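Arylalkylamine N-Acetyltransferase 2 (Aedes aegypti, PDB 4FD5) probably transfers the acetyl group of acetyl-CoA to arylalkylamines such as dopamine, as an insect member of the GNAT acetyltransferase family. Local coordinates at residues Glu24-Thr29 and Ile135-Ser140; Gln54-Thr59 and Val78-Ile83; Lys129-Arg134 and Gln165-Asp170; Asp20-His25 and Gly73-Val78. All coordinates share one frame; numbering follows the deposited sequence.

Contact 1: Glu24-Thr29 and Ile135-Ser140; sequences EHLRQT and ILSVDS
With CG anti to the backbone N (chi1 158°), the His25 ring reaches from the helix to the strand, and Ser137 meets it with OG likewise trans to its own N (chi1 178°). NE2 of His25 and OG of Ser137 then lie 2.8 Å apart in a hydrogen bond that either could donate. The other ring nitrogen is occupied too: a water 2.8 Å from His25 ND1 donates to Asp139 OD2 at 2.6 Å, a carboxylate that also pairs with Arg141. The backbone N of Asp139 lies at the ring edge, 3.7 Å from His25 CE1. Over one ring face sits Thr29 OG1, held there by its bond to His25 O (2.9 Å). This is helix 19-29 packed across the central sheet of the GNAT fold, at the C-terminal end of strand 129-138. Beyond it the chain enters the loop with Arg141 and Arg143, which in GNAT enzymes usually holds the CoA pyrophosphate. Further back along the strand the chemistry turns apolar: Leu26 and Ile135 meet tip to tip, Leu26 CD2 against Ile135 CG2 at 3.9 Å, with Phe31 and Leu80 packed around both.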
loop_
_atom_site.group_PDB
_atom_site.type_symbol
_atom_site.label_atom_id
_atom_site.label_comp_id
_atom_site.label_asym_id
_atom_site.label_seq_id
_atom_site.Cartn_x
_atom_site.Cartn_y
_atom_site.Cartn_z
ATOM N N GLU A 24 -2.295 12.988 -8.412
ATOM C CA GLU A 24 -2.574 14.244 -7.732
ATOM C C GLU A 24 -3.332 13.987 -6.419
ATOM O O GLU A 24 -2.974 14.557 -5.384
ATOM C CB GLU A 24 -3.345 15.201 -8.647
ATOM C CG GLU A 24 -3.642 16.564 -8.033
ATOM C CD GLU A 24 -2.399 17.381 -7.673
ATOM O OE1 GLU A 24 -1.283 17.085 -8.151
ATOM O OE2 GLU A 24 -2.552 18.341 -6.888
ATOM N N HIS A 25 -4.334 13.104 -6.452
ATOM C CA HIS A 25 -5.065 12.755 -5.221
ATOM C C HIS A 25 -4.041 12.306 -4.188
ATOM O O HIS A 25 -4.065 12.771 -3.035
ATOM C CB HIS A 25 -6.132 11.676 -5.480
ATOM C CG HIS A 25 -6.553 10.898 -4.254
ATOM N ND1 HIS A 25 -7.568 11.307 -3.410
ATOM C CD2 HIS A 25 -6.104 9.722 -3.748
ATOM C CE1 HIS A 25 -7.718 10.418 -2.433
ATOM N NE2 HIS A 25 -6.844 9.449 -2.618
ATOM N N LEU A 26 -3.105 11.451 -4.603
ATOM C CA LEU A 26 -2.139 10.927 -3.636
ATOM C C LEU A 26 -1.283 12.079 -3.094
ATOM O O LEU A 26 -1.108 12.217 -1.871
ATOM C CB LEU A 26 -1.299 9.787 -4.238
ATOM C CG LEU A 26 -2.121 8.541 -4.618
ATOM C CD1 LEU A 26 -1.295 7.496 -5.370
ATOM C CD2 LEU A 26 -2.778 7.908 -3.378
ATOM N N ARG A 27 -0.820 12.953 -3.990
ATOM C CA ARG A 27 0.038 14.047 -3.561
ATOM C C ARG A 27 -0.677 14.861 -2.522
ATOM O O ARG A 27 -0.058 15.368 -1.589
ATOM C CB ARG A 27 0.366 14.980 -4.718
ATOM C CG ARG A 27 1.335 14.426 -5.701
ATOM C CD ARG A 27 1.841 15.542 -6.618
ATOM N NE ARG A 27 2.554 14.979 -7.754
ATOM C CZ ARG A 27 2.010 14.778 -8.952
ATOM N NH1 ARG A 27 0.742 15.114 -9.186
ATOM N NH2 ARG A 27 2.739 14.249 -9.928
ATOM N N GLN A 28 -1.987 14.997 -2.693
ATOM C CA GLN A 28 -2.703 15.961 -1.883
ATOM C C GLN A 28 -3.167 15.318 -0.606
ATOM O O GLN A 28 -3.305 15.999 0.415
ATOM C CB GLN A 28 -3.897 16.547 -2.634
ATOM C CG GLN A 28 -3.519 17.474 -3.776
ATOM C CD GLN A 28 -2.846 18.750 -3.303
ATOM O OE1 GLN A 28 -3.101 19.232 -2.192
ATOM N NE2 GLN A 28 -1.980 19.302 -4.142
ATOM N N THR A 29 -3.400 14.008 -0.636
ATOM C CA THR A 29 -4.145 13.451 0.487
ATOM C C THR A 29 -3.422 12.339 1.207
ATOM O O THR A 29 -3.730 12.047 2.370
ATOM C CB THR A 29 -5.561 12.944 0.084
ATOM O OG1 THR A 29 -5.444 11.774 -0.730
ATOM C CG2 THR A 29 -6.336 13.998 -0.666
ATOM N N ILE A 135 -1.711 0.823 -1.746
ATOM C CA ILE A 135 -2.180 2.066 -1.150
ATOM C C ILE A 135 -3.687 2.010 -0.979
ATOM O O ILE A 135 -4.389 1.587 -1.889
ATOM C CB ILE A 135 -1.854 3.288 -2.039
ATOM C CG1 ILE A 135 -0.347 3.545 -2.029
ATOM C CG2 ILE A 135 -2.619 4.515 -1.559
ATOM C CD1 ILE A 135 0.060 4.780 -2.826
ATOM N N LEU A 136 -4.181 2.428 0.188
ATOM C CA LEU A 136 -5.615 2.611 0.402
ATOM C C LEU A 136 -5.787 4.028 0.926
ATOM O O LEU A 136 -5.247 4.374 1.988
ATOM C CB LEU A 136 -6.140 1.589 1.422
ATOM C CG LEU A 136 -7.603 1.712 1.852
ATOM C CD1 LEU A 136 -8.537 1.547 0.661
ATOM C CD2 LEU A 136 -7.889 0.674 2.916
ATOM N N SER A 137 -6.528 4.842 0.181
ATOM C CA SER A 137 -6.576 6.285 0.441
ATOM C C SER A 137 -7.990 6.808 0.208
ATOM O O SER A 137 -8.609 6.471 -0.798
ATOM C CB SER A 137 -5.600 7.005 -0.512
ATOM O OG SER A 137 -5.663 8.409 -0.326
ATOM N N VAL A 138 -8.518 7.600 1.146
ATOM C CA VAL A 138 -9.837 8.201 0.971
ATOM C C VAL A 138 -9.744 9.681 1.315
ATOM O O VAL A 138 -9.259 10.041 2.388
ATOM C CB VAL A 138 -10.899 7.532 1.878
ATOM C CG1 VAL A 138 -12.275 8.228 1.717
ATOM C CG2 VAL A 138 -10.994 6.053 1.573
ATOM N N ASP A 139 -10.173 10.522 0.382
ATOM C CA ASP A 139 -10.168 11.976 0.524
ATOM C C ASP A 139 -11.012 12.373 1.745
ATOM O O ASP A 139 -12.093 11.823 1.952
ATOM C CB ASP A 139 -10.742 12.600 -0.754
ATOM C CG ASP A 139 -10.622 14.114 -0.778
ATOM O OD1 ASP A 139 -11.213 14.771 0.102
ATOM O OD2 ASP A 139 -9.946 14.658 -1.686
ATOM N N SER A 140 -10.508 13.291 2.561
ATOM C CA SER A 140 -11.208 13.667 3.796
ATOM C C SER A 140 -12.657 14.093 3.555
ATOM O O SER A 140 -13.515 13.887 4.423
ATOM C CB SER A 140 -10.455 14.769 4.552
ATOM O OG SER A 140 -10.405 15.965 3.783
HETATM O O HOH W 1 -9.087 13.624 -3.931
#

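Contact 2: Gln54-Thr59 and Val78-Ile83; sequences QHSLST and VALNGI
Leu80 leaves its strand toward helix 54-59, and its CB first meets Thr59, whose methyl CG2 lies 4.1 Å away. The chain continues with chi1 at -93°, well off a staggered position, and this turn, together with the next torsion, brings the CD2 branch against Ser56. There CD2 of Leu80 rests 3.7 Å from Ser56 CB and also approaches the Ser56 carbonyl oxygen. Leu26 of helix 19-29 packs on the same CD2, while CD1 of Leu80 turns to Val22, so the leucine serves two helices at once. In the GNAT fold helices 19-29 and 50-60 lie over the same face of the central sheet; here the short helix and strand axes cross at 72°. Asn81 points away, and its ND2 bonds Val64 O and, on helix 147-161 across the sheet, Ser155 OG. Its backbone does face the helix: Thr59 CG2 lies 3.3 Å from Asn81 O and spreads over the peptide leading into Gly82. Thr59 OG1 donates to His55 O at 3.1 Å, 38° out of that carbonyl's plane, and is also bonded to Arg134 NH1. Water adds a further link, lying 2.7 Å from Thr59 O and equally near Asn81 O, although its protons have additional acceptors within range.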
loop_
_atom_site.group_PDB
_atom_site.type_symbol
_atom_site.label_atom_id
_atom_site.label_comp_id
_atom_site.label_asym_id
_atom_site.label_seq_id
_atom_site.Cartn_x
_atom_site.Cartn_y
_atom_site.Cartn_z
ATOM N N GLN A 54 6.802 7.415 -9.239
ATOM C CA GLN A 54 7.266 6.368 -10.152
ATOM C C GLN A 54 6.685 5.002 -9.755
ATOM O O GLN A 54 6.206 4.230 -10.607
ATOM C CB GLN A 54 8.797 6.325 -10.142
ATOM C CG GLN A 54 9.423 5.221 -10.961
ATOM C CD GLN A 54 10.940 5.258 -10.867
ATOM O OE1 GLN A 54 11.600 5.995 -11.600
ATOM N NE2 GLN A 54 11.495 4.487 -9.937
ATOM N N HIS A 55 6.727 4.707 -8.454
ATOM C CA HIS A 55 6.217 3.439 -7.945
ATOM C C HIS A 55 4.703 3.322 -8.139
ATOM O O HIS A 55 4.220 2.286 -8.605
ATOM C CB HIS A 55 6.598 3.243 -6.465
ATOM C CG HIS A 55 6.308 1.867 -5.932
ATOM N ND1 HIS A 55 6.157 1.608 -4.586
ATOM C CD2 HIS A 55 6.153 0.676 -6.561
ATOM C CE1 HIS A 55 5.912 0.320 -4.408
ATOM N NE2 HIS A 55 5.904 -0.268 -5.589
ATOM N N SER A 56 3.971 4.381 -7.795
ATOM C CA SER A 56 2.521 4.392 -7.983
ATOM C C SER A 56 2.115 4.253 -9.444
ATOM O O SER A 56 1.148 3.572 -9.751
ATOM C CB SER A 56 1.876 5.620 -7.355
ATOM O OG SER A 56 2.145 5.652 -5.962
ATOM N N LEU A 57 2.851 4.893 -10.344
ATOM C CA LEU A 57 2.527 4.752 -11.765
ATOM C C LEU A 57 2.768 3.321 -12.231
ATOM O O LEU A 57 1.929 2.731 -12.916
ATOM C CB LEU A 57 3.311 5.760 -12.601
ATOM C CG LEU A 57 3.019 5.747 -14.101
ATOM C CD1 LEU A 57 1.552 6.028 -14.382
ATOM C CD2 LEU A 57 3.910 6.799 -14.760
ATOM N N SER A 58 3.908 2.753 -11.844
ATOM C CA SER A 58 4.175 1.360 -12.178
ATOM C C SER A 58 3.055 0.451 -11.666
ATOM O O SER A 58 2.574 -0.435 -12.376
ATOM C CB SER A 58 5.519 0.912 -11.606
ATOM O OG SER A 58 5.876 -0.352 -12.136
ATOM N N THR A 59 2.627 0.694 -10.432
ATOM C CA THR A 59 1.543 -0.095 -9.860
ATOM C C THR A 59 0.240 0.049 -10.664
ATOM O O THR A 59 -0.411 -0.953 -10.993
ATOM C CB THR A 59 1.315 0.303 -8.401
ATOM O OG1 THR A 59 2.469 -0.085 -7.646
ATOM C CG2 THR A 59 0.057 -0.406 -7.832
ATOM N N VAL A 78 -8.953 5.752 -3.494
ATOM C CA VAL A 78 -8.373 4.703 -4.339
ATOM C C VAL A 78 -7.808 3.531 -3.530
ATOM O O VAL A 78 -7.410 3.675 -2.372
ATOM C CB VAL A 78 -7.233 5.245 -5.225
ATOM C CG1 VAL A 78 -7.774 6.294 -6.211
ATOM C CG2 VAL A 78 -6.092 5.789 -4.371
ATOM N N ALA A 79 -7.753 2.379 -4.191
ATOM C CA ALA A 79 -6.943 1.254 -3.758
ATOM C C ALA A 79 -5.982 0.963 -4.891
ATOM O O ALA A 79 -6.402 0.503 -5.954
ATOM C CB ALA A 79 -7.812 0.039 -3.503
ATOM N N LEU A 80 -4.707 1.274 -4.687
ATOM C CA LEU A 80 -3.706 0.961 -5.703
ATOM C C LEU A 80 -3.198 -0.428 -5.372
ATOM O O LEU A 80 -2.660 -0.658 -4.268
ATOM C CB LEU A 80 -2.554 1.962 -5.710
ATOM C CG LEU A 80 -2.700 3.144 -6.665
ATOM C CD1 LEU A 80 -3.898 3.967 -6.307
ATOM C CD2 LEU A 80 -1.449 4.000 -6.737
ATOM N N ASN A 81 -3.351 -1.317 -6.356
ATOM C CA ASN A 81 -3.055 -2.733 -6.205
ATOM C C ASN A 81 -2.060 -3.174 -7.256
ATOM O O ASN A 81 -2.133 -2.744 -8.410
ATOM C CB ASN A 81 -4.327 -3.568 -6.363
ATOM C CG ASN A 81 -5.425 -3.148 -5.403
ATOM O OD1 ASN A 81 -5.173 -2.917 -4.215
ATOM N ND2 ASN A 81 -6.639 -3.016 -5.914
ATOM N N GLY A 82 -1.122 -4.021 -6.848
ATOM C CA GLY A 82 -0.128 -4.546 -7.780
ATOM C C GLY A 82 -0.093 -6.057 -7.818
ATOM O O GLY A 82 -0.646 -6.733 -6.962
ATOM N N ILE A 83 0.570 -6.605 -8.831
ATOM C CA ILE A 83 0.689 -8.051 -8.944
ATOM C C ILE A 83 2.109 -8.496 -8.614
ATOM O O ILE A 83 3.057 -8.024 -9.234
ATOM C CB ILE A 83 0.335 -8.519 -10.366
ATOM C CG1 ILE A 83 -1.058 -8.009 -10.736
ATOM C CG2 ILE A 83 0.380 -10.046 -10.432
ATOM C CD1 ILE A 83 -1.414 -8.178 -12.213
HETATM O O HOH W 2 -2.971 -1.692 -10.725
#

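Contact 3: Lys129-Arg134 and Gln165-Asp170; sequences KIFEIR and QVMKTD
Phe131 N donates to Val166 O at 3.0 Å, a nearly straight bond (174°) in the carbonyl plane. The parallel ladder goes on with Lys168 N to Phe131 O, then Ile133 N to Lys168 O, the last of these at 2.9 Å. After that it changes character: Ile133 O accepts from a side chain, Thr169 OG1, at 2.8 Å. A water also donates to Ile133 O while accepting from Asp170 N, bridging two backbone atoms that stand 4.3 Å apart. Glu132 and Lys168 run side by side to a salt-bridge network. Both Arg134 NE and NH2 grip Glu132 OE1, the NE bond measuring 2.8 Å, while OE2 takes Lys168 NZ at a longer 3.5 Å and the same water. That ammonium, bent round at chi4 (-79°), bonds Asp170 OD1 at 2.6 Å and also Asn116, and probably eases the closeness of the two carboxylates. On the other sheet face Met167 CE lies 3.6 Å from Phe131 CD1 and also touches Ile133. Strands 129-138 and 166-171, linked through helix 147-161, form a beta-alpha-beta unit; the water-bridged step after Ile133 is consistent with the splayed central strands typical of GNAT acetyltransferases, where acetyl-CoA usually inserts.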
loop_
_atom_site.group_PDB
_atom_site.type_symbol
_atom_site.label_atom_id
_atom_site.label_comp_id
_atom_site.label_asym_id
_atom_site.label_seq_id
_atom_site.Cartn_x
_atom_site.Cartn_y
_atom_site.Cartn_z
ATOM N N LYS A 129 1.381 -16.303 -8.030
ATOM C CA LYS A 129 1.133 -14.870 -8.077
ATOM C C LYS A 129 0.240 -14.468 -6.911
ATOM O O LYS A 129 -0.558 -15.270 -6.417
ATOM C CB LYS A 129 0.532 -14.439 -9.426
ATOM C CG LYS A 129 -0.925 -14.821 -9.638
ATOM C CD LYS A 129 -1.424 -14.378 -11.019
ATOM C CE LYS A 129 -2.934 -14.583 -11.160
ATOM N NZ LYS A 129 -3.457 -14.348 -12.548
ATOM N N ILE A 130 0.416 -13.233 -6.455
ATOM C CA ILE A 130 -0.337 -12.710 -5.314
ATOM C C ILE A 130 -0.810 -11.301 -5.620
ATOM O O ILE A 130 -0.089 -10.509 -6.221
ATOM C CB ILE A 130 0.525 -12.707 -4.037
ATOM C CG1 ILE A 130 0.733 -14.147 -3.549
ATOM C CG2 ILE A 130 -0.131 -11.864 -2.924
ATOM C CD1 ILE A 130 1.637 -14.272 -2.323
ATOM N N PHE A 131 -2.023 -10.987 -5.173
ATOM C CA PHE A 131 -2.631 -9.682 -5.406
ATOM C C PHE A 131 -2.315 -8.784 -4.210
ATOM O O PHE A 131 -2.766 -9.063 -3.094
ATOM C CB PHE A 131 -4.140 -9.889 -5.553
ATOM C CG PHE A 131 -4.901 -8.675 -6.023
ATOM C CD1 PHE A 131 -5.247 -7.668 -5.138
ATOM C CD2 PHE A 131 -5.342 -8.589 -7.337
ATOM C CE1 PHE A 131 -5.986 -6.551 -5.568
ATOM C CE2 PHE A 131 -6.087 -7.486 -7.781
ATOM C CZ PHE A 131 -6.414 -6.464 -6.896
ATOM N N GLU A 132 -1.542 -7.717 -4.443
ATOM C CA GLU A 132 -1.055 -6.872 -3.349
ATOM C C GLU A 132 -1.739 -5.506 -3.275
ATOM O O GLU A 132 -1.682 -4.716 -4.225
ATOM C CB GLU A 132 0.475 -6.691 -3.440
ATOM C CG GLU A 132 1.067 -6.002 -2.212
ATOM C CD GLU A 132 2.561 -5.732 -2.337
ATOM O OE1 GLU A 132 3.084 -5.638 -3.481
ATOM O OE2 GLU A 132 3.209 -5.593 -1.272
ATOM N N ILE A 133 -2.364 -5.217 -2.133
ATOM C CA ILE A 133 -2.949 -3.902 -1.898
ATOM C C ILE A 133 -1.811 -3.016 -1.406
ATOM O O ILE A 133 -1.222 -3.274 -0.356
ATOM C CB ILE A 133 -4.060 -3.952 -0.830
ATOM C CG1 ILE A 133 -5.182 -4.891 -1.243
ATOM C CG2 ILE A 133 -4.645 -2.557 -0.580
ATOM C CD1 ILE A 133 -5.967 -5.443 -0.053
ATOM N N ARG A 134 -1.485 -1.979 -2.170
ATOM C CA ARG A 134 -0.322 -1.155 -1.864
ATOM C C ARG A 134 -0.670 0.172 -1.226
ATOM O O ARG A 134 0.027 0.615 -0.303
ATOM C CB ARG A 134 0.522 -0.933 -3.119
ATOM C CG ARG A 134 1.080 -2.242 -3.618
ATOM C CD ARG A 134 2.001 -2.078 -4.832
ATOM N NE ARG A 134 2.569 -3.384 -5.144
ATOM C CZ ARG A 134 3.043 -3.759 -6.328
ATOM N NH1 ARG A 134 3.056 -2.916 -7.355
ATOM N NH2 ARG A 134 3.512 -4.995 -6.473
ATOM N N GLN A 165 -5.868 -16.182 -5.895
ATOM C CA GLN A 165 -6.295 -16.956 -4.741
ATOM C C GLN A 165 -5.813 -16.350 -3.431
ATOM O O GLN A 165 -6.318 -16.688 -2.365
ATOM C CB GLN A 165 -5.766 -18.382 -4.842
ATOM C CG GLN A 165 -6.249 -19.130 -6.059
ATOM C CD GLN A 165 -5.655 -20.510 -6.129
ATOM O OE1 GLN A 165 -6.265 -21.476 -5.683
ATOM N NE2 GLN A 165 -4.450 -20.609 -6.671
ATOM N N VAL A 166 -4.820 -15.472 -3.519
ATOM C CA VAL A 166 -4.259 -14.864 -2.314
ATOM C C VAL A 166 -4.080 -13.360 -2.472
ATOM O O VAL A 166 -3.573 -12.882 -3.493
ATOM C CB VAL A 166 -2.928 -15.512 -1.928
ATOM C CG1 VAL A 166 -2.285 -14.770 -0.749
ATOM C CG2 VAL A 166 -3.136 -16.986 -1.580
ATOM N N MET A 167 -4.489 -12.617 -1.449
ATOM C CA MET A 167 -4.226 -11.184 -1.394
ATOM C C MET A 167 -3.312 -10.873 -0.220
ATOM O O MET A 167 -3.321 -11.586 0.782
ATOM C CB MET A 167 -5.524 -10.397 -1.221
ATOM C CG MET A 167 -6.596 -10.638 -2.284
ATOM S SD MET A 167 -8.103 -9.720 -1.934
ATOM C CE MET A 167 -7.690 -8.089 -2.562
ATOM N N LYS A 168 -2.557 -9.786 -0.345
ATOM C CA LYS A 168 -1.530 -9.441 0.640
ATOM C C LYS A 168 -1.492 -7.938 0.788
ATOM O O LYS A 168 -1.717 -7.223 -0.182
ATOM C CB LYS A 168 -0.169 -9.949 0.134
ATOM C CG LYS A 168 1.067 -9.473 0.899
ATOM C CD LYS A 168 2.336 -9.951 0.181
ATOM C CE LYS A 168 3.608 -9.661 0.983
ATOM N NZ LYS A 168 4.044 -8.248 0.852
ATOM N N THR A 169 -1.214 -7.442 1.993
ATOM C CA THR A 169 -0.946 -6.017 2.146
ATOM C C THR A 169 0.103 -5.797 3.237
ATOM O O THR A 169 0.089 -6.482 4.262
ATOM C CB THR A 169 -2.238 -5.205 2.434
ATOM O OG1 THR A 169 -1.976 -3.801 2.320
ATOM C CG2 THR A 169 -2.764 -5.494 3.834
ATOM N N ASP A 170 1.014 -4.855 3.007
ATOM C CA ASP A 170 2.001 -4.497 4.013
ATOM C C ASP A 170 1.504 -3.198 4.639
ATOM O O ASP A 170 1.802 -2.101 4.163
ATOM C CB ASP A 170 3.397 -4.346 3.382
ATOM C CG ASP A 170 3.883 -5.631 2.694
ATOM O OD1 ASP A 170 3.210 -6.685 2.814
ATOM O OD2 ASP A 170 4.931 -5.581 2.012
HETATM O O HOH W 3 -3.178 -16.265 -6.310
HETATM O O HOH W 4 1.424 -3.613 0.483
#

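Contact 4: Asp20-His25 and Gly73-Val78; sequences DDVIEH and GDIAGV
Between His25 and Ile75 sits a water gripped by three groups: already bound to Asp139, it donates to Ile75 O at 3.0 Å and lies in the ring plane at the His25 ND1 edge. Ile75 also covers the histidine itself. Its chi1 of -60° sets CG2 trans to the backbone N, which lays that methyl over the ring face opposite Thr29 OG1, a CH-pi contact 4.0 Å from the His25 centroid and 23° off the normal. Val78 slides past in the opposite direction, its CG2 4.0 Å from His25 CD2, and Gly77 CA approaches CE1 obliquely. The ring thus lies against the start of strand 75-85, second strand of the hairpin begun by strand 66-69 in the GNAT sheet. A classic beta bulge lies here, Ala76 and Gly77 both facing Ala68. Along the helix the contact becomes hydrophobic. Val22 CG1 touches Val78 CG1 at 4.1 Å, and Ile14 packs against both valines; the other Val22 methyl, CG2, reaches Ile75 CD1 more loosely. Asp21, one turn before His25, lays CB alongside Ile75 CG1 at 4.1 Å. Its carboxylate is linked to the loop by a second water, which donates to Gly73 O at 2.6 Å and only weakly to Asp21 OD2.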
loop_
_atom_site.group_PDB
_atom_site.type_symbol
_atom_site.label_atom_id
_atom_site.label_comp_id
_atom_site.label_asym_id
_atom_site.label_seq_id
_atom_site.Cartn_x
_atom_site.Cartn_y
_atom_site.Cartn_z
ATOM N N ASP A 20 -3.141 10.683 -13.957
ATOM C CA ASP A 20 -2.724 11.970 -13.415
ATOM C C ASP A 20 -3.609 12.352 -12.236
ATOM O O ASP A 20 -3.087 12.762 -11.190
ATOM C CB ASP A 20 -2.798 13.086 -14.463
ATOM C CG ASP A 20 -1.636 13.063 -15.443
ATOM O OD1 ASP A 20 -0.707 12.262 -15.280
ATOM O OD2 ASP A 20 -1.644 13.884 -16.388
ATOM N N ASP A 21 -4.928 12.191 -12.408
ATOM C CA ASP A 21 -5.895 12.583 -11.368
ATOM C C ASP A 21 -5.590 11.788 -10.104
ATOM O O ASP A 21 -5.697 12.307 -8.982
ATOM C CB ASP A 21 -7.332 12.255 -11.777
ATOM C CG ASP A 21 -7.919 13.222 -12.799
ATOM O OD1 ASP A 21 -7.328 14.287 -13.046
ATOM O OD2 ASP A 21 -9.009 12.910 -13.340
ATOM N N VAL A 22 -5.223 10.524 -10.286
ATOM C CA VAL A 22 -5.013 9.650 -9.133
ATOM C C VAL A 22 -3.729 10.076 -8.421
ATOM O O VAL A 22 -3.692 10.212 -7.193
ATOM C CB VAL A 22 -5.024 8.157 -9.541
ATOM C CG1 VAL A 22 -4.433 7.265 -8.427
ATOM C CG2 VAL A 22 -6.431 7.709 -9.919
ATOM N N ILE A 23 -2.683 10.362 -9.192
ATOM C CA ILE A 23 -1.433 10.707 -8.563
ATOM C C ILE A 23 -1.558 12.041 -7.822
ATOM O O ILE A 23 -1.050 12.192 -6.714
ATOM C CB ILE A 23 -0.278 10.673 -9.574
ATOM C CG1 ILE A 23 -0.019 9.216 -9.973
ATOM C CG2 ILE A 23 0.971 11.316 -8.962
ATOM C CD1 ILE A 23 0.868 9.032 -11.175
ATOM N N GLU A 24 -2.295 12.988 -8.412
ATOM C CA GLU A 24 -2.574 14.244 -7.732
ATOM C C GLU A 24 -3.332 13.987 -6.419
ATOM O O GLU A 24 -2.974 14.557 -5.384
ATOM C CB GLU A 24 -3.345 15.201 -8.647
ATOM C CG GLU A 24 -3.642 16.564 -8.033
ATOM C CD GLU A 24 -2.399 17.381 -7.673
ATOM O OE1 GLU A 24 -1.283 17.085 -8.151
ATOM O OE2 GLU A 24 -2.552 18.341 -6.888
ATOM N N HIS A 25 -4.334 13.104 -6.452
ATOM C CA HIS A 25 -5.065 12.755 -5.221
ATOM C C HIS A 25 -4.041 12.306 -4.188
ATOM O O HIS A 25 -4.065 12.771 -3.035
ATOM C CB HIS A 25 -6.132 11.676 -5.480
ATOM C CG HIS A 25 -6.553 10.898 -4.254
ATOM N ND1 HIS A 25 -7.568 11.307 -3.410
ATOM C CD2 HIS A 25 -6.104 9.722 -3.748
ATOM C CE1 HIS A 25 -7.718 10.418 -2.433
ATOM N NE2 HIS A 25 -6.844 9.449 -2.618
ATOM N N GLY A 73 -17.158 13.464 -10.988
ATOM C CA GLY A 73 -15.901 12.932 -11.494
ATOM C C GLY A 73 -14.684 13.111 -10.600
ATOM O O GLY A 73 -13.558 12.843 -11.027
ATOM N N ASP A 74 -14.896 13.554 -9.363
ATOM C CA ASP A 74 -13.809 13.690 -8.392
ATOM C C ASP A 74 -13.361 12.336 -7.840
ATOM O O ASP A 74 -14.184 11.458 -7.591
ATOM C CB ASP A 74 -14.259 14.563 -7.210
ATOM C CG ASP A 74 -14.472 16.017 -7.594
ATOM O OD1 ASP A 74 -14.471 16.317 -8.805
ATOM O OD2 ASP A 74 -14.645 16.836 -6.670
ATOM N N ILE A 75 -12.058 12.173 -7.650
ATOM C CA ILE A 75 -11.524 10.981 -6.998
ATOM C C ILE A 75 -11.868 11.057 -5.512
ATOM O O ILE A 75 -11.342 11.899 -4.786
ATOM C CB ILE A 75 -9.978 10.868 -7.187
ATOM C CG1 ILE A 75 -9.609 10.781 -8.678
ATOM C CG2 ILE A 75 -9.406 9.663 -6.421
ATOM C CD1 ILE A 75 -10.213 9.606 -9.395
ATOM N N ALA A 76 -12.763 10.188 -5.071
ATOM C CA ALA A 76 -13.123 10.145 -3.653
ATOM C C ALA A 76 -12.133 9.274 -2.902
ATOM O O ALA A 76 -11.822 9.526 -1.726
ATOM C CB ALA A 76 -14.535 9.633 -3.472
ATOM N N GLY A 77 -11.636 8.236 -3.570
ATOM C CA GLY A 77 -10.629 7.414 -2.906
ATOM C C GLY A 77 -10.053 6.398 -3.864
ATOM O O GLY A 77 -10.608 6.204 -4.938
ATOM N N VAL A 78 -8.953 5.752 -3.494
ATOM C CA VAL A 78 -8.373 4.703 -4.339
ATOM C C VAL A 78 -7.808 3.531 -3.530
ATOM O O VAL A 78 -7.410 3.675 -2.372
ATOM C CB VAL A 78 -7.233 5.245 -5.225
ATOM C CG1 VAL A 78 -7.774 6.294 -6.211
ATOM C CG2 VAL A 78 -6.092 5.789 -4.371
HETATM O O HOH W 5 -10.965 13.166 -11.135
HETATM O O HOH W 1 -9.087 13.624 -3.931
#

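Contacts 1 and 4 grip helix 19-29 from two neighbouring strands, 129-138 and 75-85, and share His25: contact 1 bonds its NE2, contact 4 covers a face, and one water belongs to both. Contact 2 seats another helix, 50-60, further along strand 75-85; Leu80 there touches Leu26 of contact 1 and Val22 of contact 4. Contacts 2 and 3 are buried, contact 4 is buried except for Asp21 at its edge, and contact 1 is partly buried. Contact 2 is mainly apolar; contact 3 differs in kind, joining strand to strand through a backbone ladder and a charged cluster. Arg134, in that cluster, also reaches Thr59 of contact 2. Contacts 1 and 3 lie on opposite sides of the chain's centre.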